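Local coordinates for protein EmGH1 (Erythrobacter marinus, PDB 5Z87) that probably hydrolyses terminal beta-glucosidic linkages as a family 3 glycoside hydrolase, at residues F128-H133 with C177-I182; F143-A148 with R192-W197; R227-V232 with G273-M278. One frame throughout, in Å; residues are numbered along the deposited sequence.

Contact 1 of 3, residues F128-H133 with C177-I182; sequences FEECLH and CFSPNI
Glu129 and Cys177 form the parallel bridge between strands 126-129 and 176-177, neighbours in the sheet of the TIM-barrel-like N-terminal domain of glycoside hydrolase family 3, and the chains beyond them run into the pocket. The backbone link is Phe178 N to Glu129 O, 3.2 Å long. One step further on, the strand pairing gives way to a side chain: Ser179 OG accepts from Cys131 N at 3.2 Å, a small hydroxyl standing in for a backbone carbonyl.

The rings of Phe128 and Phe178 make an offset stack, centroids 4.7 Å apart and planes at 26°. Phe128 comes over the Phe178 face with its near end, its CB lying 3.9 Å from that ring's centroid as a CH-pi contact, while Phe178 CE1 sits above the rim of the Phe128 ring. With an alanine in place of Phe128, Phe178 would probably lose its stacking partner on this face and be freer to shift beside the pocket. Just past the bridge, Cys131 SG rests 3.7 Å from Cys177 CB, a compact apolar fit.

Glu130 leaves its backbone pointing away, but a bend at chi2 (-78°) swings the carboxylate back. OE1 then lies in plane at the edge of the Phe178 ring and bonds Tyr93 OH and a bound dithiothreitol, while OE2 accepts from a water at 2.6 Å that also bonds Ser179 OG. Both carboxylate oxygens are therefore held: OE1 by Tyr93, and OE2 by the water, which links it through Ser179 OG to the backbone N of Cys131.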
ATOM      1  N   PHE A 128      -6.870 -33.585   9.310  1.00 22.75           N
ATOM      2  CA  PHE A 128      -6.614 -32.472   8.397  1.00 24.18           C
ATOM      3  C   PHE A 128      -5.163 -32.512   7.935  1.00 22.23           C
ATOM      4  O   PHE A 128      -4.246 -32.588   8.762  1.00 20.34           O
ATOM      5  CB  PHE A 128      -6.907 -31.123   9.067  1.00 19.35           C
ATOM      6  CG  PHE A 128      -8.368 -30.841   9.277  1.00 18.57           C
ATOM      7  CD1 PHE A 128      -9.220 -30.686   8.196  1.00 19.87           C
ATOM      8  CD2 PHE A 128      -8.884 -30.698  10.561  1.00 17.10           C
ATOM      9  CE1 PHE A 128     -10.573 -30.410   8.376  1.00 16.17           C
ATOM     10  CE2 PHE A 128     -10.225 -30.410  10.753  1.00 14.72           C
ATOM     11  CZ  PHE A 128     -11.080 -30.284   9.647  1.00 16.22           C
ATOM     12  N   GLU A 129      -4.954 -32.457   6.625  1.00 21.48           N
ATOM     13  CA  GLU A 129      -3.608 -32.369   6.065  1.00 25.79           C
ATOM     14  C   GLU A 129      -3.540 -31.150   5.149  1.00 27.65           C
ATOM     15  O   GLU A 129      -4.541 -30.466   4.931  1.00 26.53           O
ATOM     16  CB  GLU A 129      -3.232 -33.662   5.333  1.00 27.14           C
ATOM     17  CG  GLU A 129      -3.261 -34.912   6.244  1.00 20.36           C
ATOM     18  CD  GLU A 129      -2.088 -34.978   7.200  1.00 28.75           C
ATOM     19  OE1 GLU A 129      -2.137 -35.797   8.146  1.00 27.03           O
ATOM     20  OE2 GLU A 129      -1.111 -34.210   7.022  1.00 33.50           O
ATOM     21  N   GLU A 130      -2.349 -30.855   4.633  1.00 27.13           N
ATOM     22  CA  GLU A 130      -2.153 -29.774   3.671  1.00 27.74           C
ATOM     23  C   GLU A 130      -2.072 -30.367   2.274  1.00 23.08           C
ATOM     24  O   GLU A 130      -1.383 -31.368   2.067  1.00 31.47           O
ATOM     25  CB  GLU A 130      -0.882 -28.973   3.964  1.00 21.53           C
ATOM     26  CG  GLU A 130      -0.800 -28.421   5.358  1.00 24.32           C
ATOM     27  CD  GLU A 130      -1.659 -27.180   5.561  1.00 22.15           C
ATOM     28  OE1 GLU A 130      -1.680 -26.666   6.703  1.00 28.06           O
ATOM     29  OE2 GLU A 130      -2.301 -26.719   4.590  1.00 21.16           O
ATOM     30  N   CYS A 131      -2.772 -29.749   1.326  1.00 24.18           N
ATOM     31  CA  CYS A 131      -2.863 -30.211  -0.055  1.00 18.49           C
ATOM     32  C   CYS A 131      -2.674 -29.058  -1.033  1.00 19.20           C
ATOM     33  O   CYS A 131      -3.412 -28.930  -2.005  1.00 24.30           O
ATOM     34  CB  CYS A 131      -4.209 -30.877  -0.316  1.00 19.75           C
ATOM     35  SG  CYS A 131      -4.437 -32.441   0.580  1.00 24.34           S
ATOM     36  N   LEU A 132      -1.673 -28.206  -0.796  1.00 19.68           N
ATOM     37  CA  LEU A 132      -1.508 -26.995  -1.605  1.00 23.27           C
ATOM     38  C   LEU A 132      -1.251 -27.329  -3.071  1.00 24.43           C
ATOM     39  O   LEU A 132      -1.877 -26.761  -3.970  1.00 22.44           O
ATOM     40  CB  LEU A 132      -0.361 -26.147  -1.050  1.00 16.50           C
ATOM     41  CG  LEU A 132      -0.061 -24.813  -1.744  1.00 21.70           C
ATOM     42  CD1 LEU A 132      -1.245 -23.866  -1.705  1.00 15.60           C
ATOM     43  CD2 LEU A 132       1.144 -24.170  -1.100  1.00 22.64           C
ATOM     44  N   HIS A 133      -0.325 -28.247  -3.327  1.00 21.56           N
ATOM     45  CA  HIS A 133       0.065 -28.637  -4.678  1.00 21.58           C
ATOM     46  C   HIS A 133       0.356 -30.131  -4.674  1.00 27.10           C
ATOM     47  O   HIS A 133       1.391 -30.598  -5.156  1.00 25.60           O
ATOM     48  CB  HIS A 133       1.267 -27.818  -5.151  1.00 20.06           C
ATOM     49  CG  HIS A 133       2.479 -27.991  -4.293  1.00 21.41           C
ATOM     50  ND1 HIS A 133       3.436 -28.953  -4.543  1.00 23.92           N
ATOM     51  CD2 HIS A 133       2.865 -27.363  -3.158  1.00 19.44           C
ATOM     52  CE1 HIS A 133       4.371 -28.893  -3.611  1.00 22.39           C
ATOM     53  NE2 HIS A 133       4.045 -27.942  -2.755  1.00 22.12           N
ATOM     54  N   CYS A 177      -8.710 -31.016   4.204  1.00 27.95           N
ATOM     55  CA  CYS A 177      -7.465 -30.274   4.064  1.00 27.05           C
ATOM     56  C   CYS A 177      -7.700 -28.784   4.248  1.00 25.73           C
ATOM     57  O   CYS A 177      -8.814 -28.271   4.088  1.00 21.31           O
ATOM     58  CB  CYS A 177      -6.790 -30.526   2.707  1.00 18.96           C
ATOM     59  SG  CYS A 177      -7.758 -29.959   1.315  1.00 21.76           S
ATOM     60  N   PHE A 178      -6.609 -28.104   4.594  1.00 20.34           N
ATOM     61  CA  PHE A 178      -6.579 -26.653   4.733  1.00 18.74           C
ATOM     62  C   PHE A 178      -6.092 -26.030   3.421  1.00 20.85           C
ATOM     63  O   PHE A 178      -5.045 -25.396   3.339  1.00 24.35           O
ATOM     64  CB  PHE A 178      -5.688 -26.264   5.906  1.00 21.19           C
ATOM     65  CG  PHE A 178      -6.158 -26.787   7.246  1.00 21.51           C
ATOM     66  CD1 PHE A 178      -7.513 -27.002   7.498  1.00 15.41           C
ATOM     67  CD2 PHE A 178      -5.235 -27.037   8.267  1.00 17.84           C
ATOM     68  CE1 PHE A 178      -7.940 -27.459   8.735  1.00 15.32           C
ATOM     69  CE2 PHE A 178      -5.651 -27.499   9.515  1.00 18.16           C
ATOM     70  CZ  PHE A 178      -7.007 -27.699   9.755  1.00 19.86           C
ATOM     71  N   SER A 179      -6.874 -26.279   2.377  1.00 17.64           N
ATOM     72  CA  SER A 179      -6.576 -25.908   1.000  1.00 22.82           C
ATOM     73  C   SER A 179      -7.892 -25.832   0.260  1.00 23.15           C
ATOM     74  O   SER A 179      -8.863 -26.476   0.672  1.00 23.82           O
ATOM     75  CB  SER A 179      -5.654 -26.943   0.321  1.00 20.67           C
ATOM     76  OG  SER A 179      -4.402 -27.033   0.977  1.00 26.49           O
ATOM     77  N   PRO A 180      -7.967 -25.061  -0.839  1.00 19.81           N
ATOM     78  CA  PRO A 180      -6.916 -24.238  -1.444  1.00 21.11           C
ATOM     79  C   PRO A 180      -6.742 -22.858  -0.797  1.00 24.45           C
ATOM     80  O   PRO A 180      -7.631 -22.338  -0.131  1.00 19.21           O
ATOM     81  CB  PRO A 180      -7.400 -24.072  -2.881  1.00 18.29           C
ATOM     82  CG  PRO A 180      -8.912 -24.019  -2.739  1.00 17.72           C
ATOM     83  CD  PRO A 180      -9.231 -24.977  -1.595  1.00 16.42           C
ATOM     84  N   ASN A 181      -5.567 -22.281  -1.006  1.00 23.89           N
ATOM     85  CA  ASN A 181      -5.324 -20.876  -0.719  1.00 19.09           C
ATOM     86  C   ASN A 181      -5.895 -20.082  -1.883  1.00 22.35           C
ATOM     87  O   ASN A 181      -5.413 -20.196  -3.013  1.00 19.65           O
ATOM     88  CB  ASN A 181      -3.825 -20.651  -0.543  1.00 20.65           C
ATOM     89  CG  ASN A 181      -3.452 -19.184  -0.307  1.00 21.63           C
ATOM     90  OD1 ASN A 181      -3.966 -18.269  -0.960  1.00 23.81           O
ATOM     91  ND2 ASN A 181      -2.526 -18.965   0.622  1.00 23.73           N
ATOM     92  N   ILE A 182      -6.932 -19.289  -1.630  1.00 18.09           N
ATOM     93  CA  ILE A 182      -7.512 -18.517  -2.714  1.00 13.87           C
ATOM     94  C   ILE A 182      -7.423 -17.031  -2.388  1.00 21.05           C
ATOM     95  O   ILE A 182      -8.305 -16.247  -2.749  1.00 16.21           O
ATOM     96  CB  ILE A 182      -8.951 -18.960  -3.007  1.00 17.93           C
ATOM     97  CG1 ILE A 182      -9.824 -18.891  -1.753  1.00 15.00           C
ATOM     98  CG2 ILE A 182      -8.928 -20.383  -3.546  1.00 15.51           C
ATOM     99  CD1 ILE A 182     -11.270 -19.356  -2.010  1.00 17.96           C
TER
HETATM  100  O   HOH W   1      -2.280 -26.256   2.019  1.00 28.75           O

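Contact 2 of 3, residues F143-A148 with R192-W197; sequences FPQAMA and RSEETW
Met147, Ala146 and Glu194 make most of this contact, where the first turn of helix 146-150 meets the 3-10 turn 193-195. The amide of Met147 lies too early in the helix to find a carbonyl within that helix, and Glu194 O takes its hydrogen at 3.0 Å, the donor tilted 21° from the carbonyl plane. The flexible thioether of Met147 suits the bent path beyond: with a turn at chi3 (-85°), its methyl CE comes 3.3 Å from Ser193 O and 3.4 Å from Thr196 OG1. That carbonyl is already engaged, since Ser193 O accepts from both the backbone N and the OG1 of Thr196.

Ala146 is small enough to fit close under the loop. Its CB lies 3.4 Å from Glu195 O and 3.7 Å from Trp197 NE1, while Ala146 O stands over one face of the indole, toward its rim.

Glu194 extends its side chain to Gln145, which occupies the N-cap position. Gln145 NE2 donates to Glu194 OE1 at 2.9 Å on the anti lone pair; the partner lies nearly in the amide plane, though amide and carboxylate planes stand 72° apart. At the other end of the same amide, Gln145 OE1 accepts from Ala146 N at 2.8 Å, so the glutamine is held at both its polar atoms. Gly451 bonds both Gln145 NE2 and Glu194 OE1. At the other end of the turn, a salt bridge holds Arg192 NE and NH2 side-on to the Glu195 carboxylate, and Arg192 NH2 also reaches the bound dithiothreitol.

Trp197 finally spreads between helices 146-150, 155-171 and 201-216, so the loop after strand 176-177 is packed against three helices of the N-terminal domain.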
ATOM      1  N   PHE A 143       2.996 -31.927  -7.206  1.00 24.09           N
ATOM      2  CA  PHE A 143       2.685 -31.212  -8.432  1.00 24.92           C
ATOM      3  C   PHE A 143       3.374 -29.842  -8.451  1.00 21.43           C
ATOM      4  O   PHE A 143       4.010 -29.426  -7.472  1.00 19.23           O
ATOM      5  CB  PHE A 143       1.171 -31.127  -8.555  1.00 23.18           C
ATOM      6  CG  PHE A 143       0.516 -32.469  -8.677  1.00 21.34           C
ATOM      7  CD1 PHE A 143       0.432 -33.102  -9.913  1.00 24.39           C
ATOM      8  CD2 PHE A 143       0.003 -33.115  -7.558  1.00 23.99           C
ATOM      9  CE1 PHE A 143      -0.167 -34.357 -10.034  1.00 23.88           C
ATOM     10  CE2 PHE A 143      -0.604 -34.367  -7.669  1.00 23.04           C
ATOM     11  CZ  PHE A 143      -0.690 -34.988  -8.904  1.00 19.64           C
ATOM     12  N   PRO A 144       3.330 -29.118  -9.578  1.00 21.05           N
ATOM     13  CA  PRO A 144       3.897 -27.763  -9.570  1.00 22.20           C
ATOM     14  C   PRO A 144       3.177 -26.910  -8.532  1.00 23.35           C
ATOM     15  O   PRO A 144       2.000 -27.118  -8.234  1.00 22.57           O
ATOM     16  CB  PRO A 144       3.648 -27.254 -10.995  1.00 24.28           C
ATOM     17  CG  PRO A 144       3.484 -28.485 -11.826  1.00 22.75           C
ATOM     18  CD  PRO A 144       2.828 -29.484 -10.917  1.00 28.90           C
ATOM     19  N   GLN A 145       3.906 -25.958  -7.966  1.00 22.22           N
ATOM     20  CA  GLN A 145       3.342 -25.053  -6.976  1.00 20.36           C
ATOM     21  C   GLN A 145       2.114 -24.334  -7.545  1.00 21.01           C
ATOM     22  O   GLN A 145       1.889 -24.289  -8.757  1.00 20.61           O
ATOM     23  CB  GLN A 145       4.416 -24.066  -6.514  1.00 20.90           C
ATOM     24  CG  GLN A 145       4.011 -23.115  -5.390  1.00 23.50           C
ATOM     25  CD  GLN A 145       3.511 -23.840  -4.144  1.00 22.27           C
ATOM     26  OE1 GLN A 145       2.432 -24.445  -4.142  1.00 24.32           O
ATOM     27  NE2 GLN A 145       4.281 -23.755  -3.073  1.00 18.91           N
ATOM     28  N   ALA A 146       1.296 -23.782  -6.645  1.00 18.81           N
ATOM     29  CA  ALA A 146       0.007 -23.225  -7.060  1.00 19.22           C
ATOM     30  C   ALA A 146       0.173 -22.095  -8.090  1.00 18.82           C
ATOM     31  O   ALA A 146      -0.517 -22.065  -9.119  1.00 13.80           O
ATOM     32  CB  ALA A 146      -0.766 -22.758  -5.822  1.00 16.48           C
ATOM     33  N   MET A 147       1.101 -21.165  -7.850  1.00 18.14           N
ATOM     34  CA  MET A 147       1.301 -20.083  -8.820  1.00 18.29           C
ATOM     35  C   MET A 147       1.823 -20.611 -10.154  1.00 18.77           C
ATOM     36  O   MET A 147       1.422 -20.122 -11.216  1.00 23.56           O
ATOM     37  CB  MET A 147       2.260 -19.026  -8.272  1.00 18.68           C
ATOM     38  CG  MET A 147       2.357 -17.789  -9.183  1.00 19.45           C
ATOM     39  SD  MET A 147       2.897 -16.351  -8.257  1.00 27.11           S
ATOM     40  CE  MET A 147       1.353 -15.730  -7.587  1.00 15.95           C
ATOM     41  N   ALA A 148       2.711 -21.608 -10.124  1.00 17.25           N
ATOM     42  CA  ALA A 148       3.138 -22.251 -11.366  1.00 18.89           C
ATOM     43  C   ALA A 148       1.943 -22.804 -12.128  1.00 18.20           C
ATOM     44  O   ALA A 148       1.771 -22.539 -13.327  1.00 22.82           O
ATOM     45  CB  ALA A 148       4.140 -23.368 -11.067  1.00 19.95           C
ATOM     46  N   ARG A 192       4.304 -15.589   0.862  1.00 16.81           N
ATOM     47  CA  ARG A 192       3.334 -16.623   0.545  1.00 15.88           C
ATOM     48  C   ARG A 192       2.720 -16.457  -0.833  1.00 16.84           C
ATOM     49  O   ARG A 192       1.772 -17.183  -1.164  1.00 21.99           O
ATOM     50  CB  ARG A 192       2.228 -16.666   1.605  1.00 14.08           C
ATOM     51  CG  ARG A 192       2.765 -16.861   3.022  1.00 15.95           C
ATOM     52  CD  ARG A 192       1.657 -17.167   4.006  1.00 14.14           C
ATOM     53  NE  ARG A 192       1.170 -18.529   3.839  1.00 20.95           N
ATOM     54  CZ  ARG A 192       0.371 -19.161   4.693  1.00 23.21           C
ATOM     55  NH1 ARG A 192      -0.036 -18.543   5.788  1.00 16.76           N
ATOM     56  NH2 ARG A 192      -0.016 -20.418   4.448  1.00 21.27           N
ATOM     57  N   SER A 193       3.232 -15.517  -1.639  1.00 14.75           N
ATOM     58  CA  SER A 193       2.707 -15.311  -2.987  1.00 18.23           C
ATOM     59  C   SER A 193       2.547 -16.624  -3.763  1.00 19.97           C
ATOM     60  O   SER A 193       1.531 -16.835  -4.440  1.00 15.29           O
ATOM     61  CB  SER A 193       3.615 -14.353  -3.762  1.00 14.40           C
ATOM     62  OG  SER A 193       3.695 -13.086  -3.130  1.00 17.64           O
ATOM     63  N   GLU A 194       3.542 -17.516  -3.680  1.00 13.58           N
ATOM     64  CA  GLU A 194       3.521 -18.727  -4.503  1.00 19.19           C
ATOM     65  C   GLU A 194       2.327 -19.631  -4.204  1.00 19.93           C
ATOM     66  O   GLU A 194       1.947 -20.442  -5.059  1.00 18.10           O
ATOM     67  CB  GLU A 194       4.809 -19.506  -4.288  1.00 23.89           C
ATOM     68  CG  GLU A 194       4.908 -20.055  -2.872  1.00 22.30           C
ATOM     69  CD  GLU A 194       6.263 -20.649  -2.573  1.00 24.51           C
ATOM     70  OE1 GLU A 194       6.416 -21.884  -2.657  1.00 26.36           O
ATOM     71  OE2 GLU A 194       7.179 -19.871  -2.260  1.00 27.30           O
ATOM     72  N   GLU A 195       1.727 -19.514  -3.015  1.00 17.48           N
ATOM     73  CA  GLU A 195       0.582 -20.343  -2.670  1.00 19.69           C
ATOM     74  C   GLU A 195      -0.696 -19.922  -3.375  1.00 24.99           C
ATOM     75  O   GLU A 195      -1.677 -20.682  -3.323  1.00 20.01           O
ATOM     76  CB  GLU A 195       0.319 -20.308  -1.171  1.00 16.85           C
ATOM     77  CG  GLU A 195       1.507 -20.589  -0.320  1.00 20.77           C
ATOM     78  CD  GLU A 195       1.115 -20.608   1.142  1.00 29.46           C
ATOM     79  OE1 GLU A 195       2.021 -20.470   1.999  1.00 25.24           O
ATOM     80  OE2 GLU A 195      -0.111 -20.736   1.412  1.00 21.90           O
ATOM     81  N   THR A 196      -0.713 -18.744  -4.009  1.00 18.41           N
ATOM     82  CA  THR A 196      -1.915 -18.195  -4.612  1.00 16.59           C
ATOM     83  C   THR A 196      -1.928 -18.468  -6.105  1.00 17.96           C
ATOM     84  O   THR A 196      -0.934 -18.883  -6.696  1.00 19.90           O
ATOM     85  CB  THR A 196      -2.014 -16.681  -4.386  1.00 20.49           C
ATOM     86  OG1 THR A 196      -1.072 -16.006  -5.244  1.00 14.05           O
ATOM     87  CG2 THR A 196      -1.766 -16.346  -2.950  1.00  9.85           C
ATOM     88  N   TRP A 197      -3.073 -18.176  -6.717  1.00 16.80           N
ATOM     89  CA  TRP A 197      -3.255 -18.301  -8.154  1.00 17.19           C
ATOM     90  C   TRP A 197      -3.159 -16.956  -8.866  1.00 15.69           C
ATOM     91  O   TRP A 197      -3.672 -16.798  -9.976  1.00 20.73           O
ATOM     92  CB  TRP A 197      -4.579 -19.017  -8.437  1.00 15.23           C
ATOM     93  CG  TRP A 197      -4.488 -20.448  -7.917  1.00 19.65           C
ATOM     94  CD1 TRP A 197      -4.508 -20.840  -6.611  1.00 14.80           C
ATOM     95  CD2 TRP A 197      -4.257 -21.642  -8.687  1.00 21.00           C
ATOM     96  NE1 TRP A 197      -4.336 -22.199  -6.518  1.00 18.65           N
ATOM     97  CE2 TRP A 197      -4.192 -22.718  -7.777  1.00 21.90           C
ATOM     98  CE3 TRP A 197      -4.132 -21.909 -10.060  1.00 19.54           C
ATOM     99  CZ2 TRP A 197      -3.999 -24.044  -8.195  1.00 20.71           C
ATOM    100  CZ3 TRP A 197      -3.953 -23.224 -10.470  1.00 21.25           C
ATOM    101  CH2 TRP A 197      -3.885 -24.273  -9.540  1.00 20.54           C
TER

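Contact 3 of 3, residues R227-V232 with G273-M278; sequences RIATSV and GSIGLM
Ser231 with Gly276 and Val232 with Leu277 are parallel bridges between strands 229-232 and 276-278, whose axes approach to 3.9 Å with a crossing angle of -30°. Three backbone bonds stitch them: Gly276 N to Thr230 O at 2.8 Å, Val232 N to Gly276 O at 3.3 Å, and Met278 N to Val232 O at 2.8 Å, the last almost straight at 170°. The Val232 amide comes from well above the plane of the Gly276 carbonyl, and that oxygen has a second donor, Ser274 OG, which reaches it in the carbonyl plane at 2.8 Å.

Ser274 OG stands anti to its own N (chi1 178°), which lets it give its hydrogen to that carbonyl and also hydrogen-bond Thr230 OG1 at 2.9 Å. Glycine suits position 276 because a CB there would run into Thr230 O and Ser231 OG. Ser231 OG bonds Cys177 O of the adjoining strand and Tyr309 OH, which reaches it from strand 309-311, beyond 276-279.

On the other face, apolar branches meet. Val232 CG2 touches Leu277 CD1 at 4.1 Å, and both lie beneath helix 263-270, against Phe265. Near the strand beginnings, Ala229 CB faces Ile275 CB at 4.1 Å, a small residue beside a branched one.

With helices 254-261 and 263-270 lying in the chain between two adjacent parallel strands, this is a beta-alpha-beta crossover: Val232 and Leu277 meet the helical layer, while Ser231 and Gly276 share the opposite face, as in the (beta/alpha) barrels of the TIM type.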
ATOM      1  N   ARG A 227     -12.574 -38.723  -1.889  1.00 27.32           N
ATOM      2  CA  ARG A 227     -12.553 -37.269  -1.875  1.00 26.66           C
ATOM      3  C   ARG A 227     -12.368 -36.800  -0.442  1.00 24.06           C
ATOM      4  O   ARG A 227     -12.496 -37.580   0.503  1.00 24.20           O
ATOM      5  CB  ARG A 227     -13.844 -36.685  -2.465  1.00 22.43           C
ATOM      6  CG  ARG A 227     -14.170 -37.166  -3.862  1.00 18.61           C
ATOM      7  CD  ARG A 227     -13.091 -36.799  -4.871  1.00 25.74           C
ATOM      8  NE  ARG A 227     -13.398 -37.374  -6.175  1.00 28.83           N
ATOM      9  CZ  ARG A 227     -13.187 -36.768  -7.336  1.00 38.64           C
ATOM     10  NH1 ARG A 227     -13.513 -37.389  -8.457  1.00 38.88           N
ATOM     11  NH2 ARG A 227     -12.646 -35.552  -7.380  1.00 34.27           N
ATOM     12  N   ILE A 228     -12.041 -35.514  -0.280  1.00 23.26           N
ATOM     13  CA  ILE A 228     -11.813 -34.922   1.034  1.00 22.15           C
ATOM     14  C   ILE A 228     -12.432 -33.529   1.044  1.00 24.93           C
ATOM     15  O   ILE A 228     -12.666 -32.922  -0.001  1.00 22.72           O
ATOM     16  CB  ILE A 228     -10.306 -34.841   1.396  1.00 24.05           C
ATOM     17  CG1 ILE A 228      -9.596 -33.781   0.531  1.00 21.58           C
ATOM     18  CG2 ILE A 228      -9.632 -36.206   1.234  1.00 23.49           C
ATOM     19  CD1 ILE A 228      -8.125 -33.528   0.911  1.00 17.79           C
ATOM     20  N   ALA A 229     -12.682 -33.020   2.245  1.00 17.90           N
ATOM     21  CA  ALA A 229     -13.211 -31.671   2.404  1.00 25.14           C
ATOM     22  C   ALA A 229     -12.126 -30.613   2.182  1.00 19.16           C
ATOM     23  O   ALA A 229     -10.985 -30.759   2.638  1.00 22.12           O
ATOM     24  CB  ALA A 229     -13.823 -31.504   3.799  1.00 20.59           C
ATOM     25  N   THR A 230     -12.492 -29.550   1.475  1.00 21.09           N
ATOM     26  CA  THR A 230     -11.659 -28.357   1.341  1.00 20.43           C
ATOM     27  C   THR A 230     -11.991 -27.364   2.448  1.00 19.46           C
ATOM     28  O   THR A 230     -13.147 -27.243   2.864  1.00 21.23           O
ATOM     29  CB  THR A 230     -11.883 -27.672  -0.012  1.00 16.93           C
ATOM     30  OG1 THR A 230     -13.282 -27.416  -0.195  1.00 17.25           O
ATOM     31  CG2 THR A 230     -11.397 -28.538  -1.147  1.00 18.53           C
ATOM     32  N   SER A 231     -10.970 -26.645   2.917  1.00 17.15           N
ATOM     33  CA  SER A 231     -11.147 -25.471   3.774  1.00 20.82           C
ATOM     34  C   SER A 231     -10.504 -24.279   3.063  1.00 22.49           C
ATOM     35  O   SER A 231      -9.308 -24.020   3.213  1.00 21.42           O
ATOM     36  CB  SER A 231     -10.540 -25.685   5.165  1.00 16.33           C
ATOM     37  OG  SER A 231     -10.745 -27.013   5.607  1.00 20.21           O
ATOM     38  N   VAL A 232     -11.296 -23.537   2.292  1.00 19.82           N
ATOM     39  CA  VAL A 232     -10.732 -22.443   1.510  1.00 19.64           C
ATOM     40  C   VAL A 232     -10.241 -21.347   2.449  1.00 22.55           C
ATOM     41  O   VAL A 232     -10.893 -21.019   3.452  1.00 18.47           O
ATOM     42  CB  VAL A 232     -11.766 -21.927   0.498  1.00 16.55           C
ATOM     43  CG1 VAL A 232     -12.026 -22.995  -0.555  1.00 13.35           C
ATOM     44  CG2 VAL A 232     -13.070 -21.577   1.212  1.00 17.35           C
ATOM     45  N   GLY A 273     -19.334 -25.719  -3.544  1.00 26.82           N
ATOM     46  CA  GLY A 273     -19.787 -26.424  -2.359  1.00 21.63           C
ATOM     47  C   GLY A 273     -18.702 -26.799  -1.378  1.00 23.90           C
ATOM     48  O   GLY A 273     -18.814 -27.841  -0.718  1.00 23.51           O
ATOM     49  N   SER A 274     -17.643 -25.992  -1.279  1.00 21.36           N
ATOM     50  CA  SER A 274     -16.631 -26.194  -0.250  1.00 23.51           C
ATOM     51  C   SER A 274     -17.298 -26.406   1.107  1.00 17.16           C
ATOM     52  O   SER A 274     -18.198 -25.662   1.489  1.00 23.87           O
ATOM     53  CB  SER A 274     -15.679 -24.985  -0.208  1.00 19.43           C
ATOM     54  OG  SER A 274     -14.692 -25.107   0.814  1.00 14.87           O
ATOM     55  N   ILE A 275     -16.859 -27.438   1.821  1.00 20.45           N
ATOM     56  CA  ILE A 275     -17.451 -27.783   3.106  1.00 19.29           C
ATOM     57  C   ILE A 275     -16.846 -26.940   4.222  1.00 18.67           C
ATOM     58  O   ILE A 275     -17.527 -26.600   5.197  1.00 18.92           O
ATOM     59  CB  ILE A 275     -17.261 -29.297   3.362  1.00 22.28           C
ATOM     60  CG1 ILE A 275     -18.108 -30.133   2.408  1.00 24.32           C
ATOM     61  CG2 ILE A 275     -17.591 -29.691   4.800  1.00 19.26           C
ATOM     62  CD1 ILE A 275     -17.784 -31.627   2.486  1.00 18.20           C
ATOM     63  N   GLY A 276     -15.558 -26.605   4.117  1.00 14.57           N
ATOM     64  CA  GLY A 276     -14.870 -25.848   5.135  1.00 18.77           C
ATOM     65  C   GLY A 276     -14.347 -24.515   4.614  1.00 20.51           C
ATOM     66  O   GLY A 276     -14.316 -24.246   3.403  1.00 21.52           O
ATOM     67  N   LEU A 277     -13.922 -23.681   5.561  1.00 22.87           N
ATOM     68  CA  LEU A 277     -13.359 -22.364   5.287  1.00 21.25           C
ATOM     69  C   LEU A 277     -12.481 -21.999   6.468  1.00 17.98           C
ATOM     70  O   LEU A 277     -12.864 -22.254   7.618  1.00 21.31           O
ATOM     71  CB  LEU A 277     -14.458 -21.314   5.088  1.00 19.72           C
ATOM     72  CG  LEU A 277     -14.022 -19.844   4.994  1.00 17.05           C
ATOM     73  CD1 LEU A 277     -14.876 -19.142   3.958  1.00 14.14           C
ATOM     74  CD2 LEU A 277     -14.148 -19.137   6.337  1.00 14.56           C
ATOM     75  N   MET A 278     -11.313 -21.410   6.192  1.00 16.49           N
ATOM     76  CA  MET A 278     -10.403 -20.951   7.245  1.00 17.43           C
ATOM     77  C   MET A 278     -10.259 -19.429   7.213  1.00 15.91           C
ATOM     78  O   MET A 278     -10.185 -18.828   6.140  1.00 17.93           O
ATOM     79  CB  MET A 278      -9.023 -21.605   7.108  1.00 17.46           C
ATOM     80  CG  MET A 278      -8.000 -21.149   8.145  1.00 15.59           C
ATOM     81  SD  MET A 278      -6.366 -21.873   7.836  1.00 18.99           S
ATOM     82  CE  MET A 278      -6.612 -23.565   8.345  1.00 18.60           C
TER

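How the contacts relate
Contacts 1 and 3 belong to one parallel sheet and meet where strands 176-177 and 229-235 lie side by side, their centres 9 Å apart: Cys177 N is 2.8 Å from Ala229 O, and Phe178 CG packs on Met278 CE at 3.4 Å. The centre of contact 2 is about 12 Å from that of contact 1, beyond the strand ends, where Asn181 ND2 meets Glu195 OE2 at 3.1 Å and His133 O meets Phe143 N at 2.9 Å. Contacts 2 and 3 do not touch, with centres about 18 Å apart. Glu130 and Phe178 of contact 1 and Arg192 of contact 2 line the dithiothreitol pocket, and the Met278 side chain of contact 3 comes within about 4 Å of that ligand.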